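PDB 3LM8: thiamine pyrophosphokinase from Bacillus subtilis, which catalyses the ATP-dependent pyrophosphorylation of thiamine to thiamine diphosphate, releasing AMP, and serves in thiamine salvage. Local coordinates for residues A[105-108]-A[109-113]. The protein carries 1 engineered substitution. Residues are numbered along the deposited sequence; the frame is centred on the assembly and turned at random.
Sequences GRAD and HFLGN. With PO4 (phosphate ion), chain F.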
loop_
_atom_site.group_PDB
_atom_site.type_symbol
_atom_site.label_atom_id
_atom_site.label_comp_id
_atom_site.label_asym_id
_atom_site.label_seq_id
_atom_site.Cartn_x
_atom_site.Cartn_y
_atom_site.Cartn_z
ATOM N N GLY A 105 10.293 10.105 -6.407
ATOM C CA GLY A 105 10.628 11.517 -6.499
ATOM C C GLY A 105 9.434 12.426 -6.704
ATOM O O GLY A 105 9.337 13.481 -6.070
ATOM N N ARG A 106 8.525 12.033 -7.589
ATOM C CA ARG A 106 7.348 12.839 -7.856
ATOM C C ARG A 106 6.303 12.608 -6.787
ATOM O O ARG A 106 5.800 11.506 -6.637
ATOM C CB ARG A 106 6.777 12.514 -9.240
ATOM C CG ARG A 106 7.530 13.199 -10.362
ATOM C CD ARG A 106 6.597 13.654 -11.457
ATOM N NE ARG A 106 6.192 12.543 -12.305
ATOM C CZ ARG A 106 5.082 12.514 -13.035
ATOM N NH1 ARG A 106 4.238 13.542 -13.035
ATOM N NH2 ARG A 106 4.814 11.444 -13.764
ATOM N N ALA A 107 5.988 13.661 -6.045
ATOM C CA ALA A 107 5.012 13.592 -4.962
ATOM C C ALA A 107 3.630 13.203 -5.465
ATOM O O ALA A 107 2.919 12.423 -4.817
ATOM C CB ALA A 107 4.942 14.931 -4.240
ATOM N N ASP A 108 3.247 13.752 -6.616
ATOM C CA ASP A 108 1.944 13.441 -7.184
ATOM C C ASP A 108 1.756 11.940 -7.197
ATOM O O ASP A 108 0.674 11.441 -6.895
ATOM C CB ASP A 108 1.795 14.010 -8.605
ATOM C CG ASP A 108 3.058 13.887 -9.429
ATOM O OD1 ASP A 108 2.976 14.108 -10.658
ATOM O OD2 ASP A 108 4.133 13.588 -8.857
ATOM N N HIS A 109 2.822 11.222 -7.524
ATOM C CA HIS A 109 2.765 9.769 -7.573
ATOM C C HIS A 109 2.212 9.212 -6.268
ATOM O O HIS A 109 1.187 8.540 -6.262
ATOM C CB HIS A 109 4.159 9.195 -7.856
ATOM C CG HIS A 109 4.226 7.696 -7.819
ATOM N ND1 HIS A 109 4.359 6.984 -6.646
ATOM C CD2 HIS A 109 4.187 6.778 -8.813
ATOM C CE1 HIS A 109 4.405 5.692 -6.922
ATOM N NE2 HIS A 109 4.303 5.539 -8.229
ATOM N N PHE A 110 2.879 9.508 -5.159
ATOM C CA PHE A 110 2.426 9.014 -3.872
ATOM C C PHE A 110 1.023 9.529 -3.544
ATOM O O PHE A 110 0.126 8.736 -3.260
ATOM C CB PHE A 110 3.428 9.420 -2.791
ATOM C CG PHE A 110 3.066 8.955 -1.407
ATOM C CD1 PHE A 110 2.995 9.866 -0.356
ATOM C CD2 PHE A 110 2.811 7.620 -1.148
ATOM C CE1 PHE A 110 2.674 9.452 0.931
ATOM C CE2 PHE A 110 2.488 7.200 0.138
ATOM C CZ PHE A 110 2.420 8.122 1.178
ATOM N N LEU A 111 0.821 10.844 -3.596
ATOM C CA LEU A 111 -0.492 11.406 -3.285
ATOM C C LEU A 111 -1.599 10.653 -4.025
ATOM O O LEU A 111 -2.704 10.463 -3.505
ATOM C CB LEU A 111 -0.568 12.894 -3.660
ATOM C CG LEU A 111 -0.169 13.980 -2.664
ATOM C CD1 LEU A 111 -0.509 13.538 -1.250
ATOM C CD2 LEU A 111 1.305 14.269 -2.790
ATOM N N GLY A 112 -1.299 10.246 -5.253
ATOM C CA GLY A 112 -2.271 9.520 -6.028
ATOM C C GLY A 112 -2.524 8.210 -5.317
ATOM O O GLY A 112 -3.602 7.991 -4.762
ATOM N N ASN A 113 -1.511 7.348 -5.305
ATOM C CA ASN A 113 -1.634 6.035 -4.675
ATOM C C ASN A 113 -2.471 6.078 -3.392
ATOM O O ASN A 113 -3.268 5.176 -3.130
ATOM C CB ASN A 113 -0.238 5.447 -4.437
ATOM C CG ASN A 113 0.601 5.419 -5.717
ATOM O OD1 ASN A 113 0.146 4.948 -6.755
ATOM N ND2 ASN A 113 1.826 5.928 -5.643
HETATM P P PO4 F . 10.745 9.620 -10.100
HETATM O O1 PO4 F . 9.654 9.491 -9.094
HETATM O O2 PO4 F . 10.242 9.173 -11.427
HETATM O O3 PO4 F . 11.180 11.041 -10.185
HETATM O O4 PO4 F . 11.899 8.772 -9.694
HETATM O O HOH W 1 6.102 9.590 -4.625
#
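Ala107 and Leu111 meet along one flank of the first turn of helix 107-122, where the Leu111 CD2 methyl lies 4.0 Å from Ala107 CB. The same branch extends alongside the Ala107 carbonyl, whose oxygen accepts the Leu111 N-H at 2.9 Å and 164°. One residue further along, Gly112 N donates to Asp108 O at 2.8 Å; its approach is tilted 22° from the carbonyl plane, still within a regular i to i+4 pattern.

Ahead of these bonds, Arg106 O accepts a weak bond from His109 N (3.1 Å), and a water donates to Arg106 O while weakly accepting from Phe110 N. The backbone brings His109 CB against Arg106 O, and with CG anti to the backbone N (chi1 175°) the imidazole is directed on along the helix. There Asn113 OD1 stands 4.3 Å above one face of the His109 ring, offset toward its rim. Phe110 rests on Ile102 and Thr103 of the preceding loop.

Arg106, its chain kinked past CB, brings NH1 to Asp108 OD1 in a 2.8 Å salt bridge. Arg106 N donates to phosphate O1 at 3.2 Å, so this ion, probably picked up from the crystallisation solution, is held by a loop N-H before the helix. The Asp108 carboxylate, already paired with Arg106, sits at the N-terminal end of the helix in this beta-alpha-beta unit, consistent with a favourable interaction with the helix dipole.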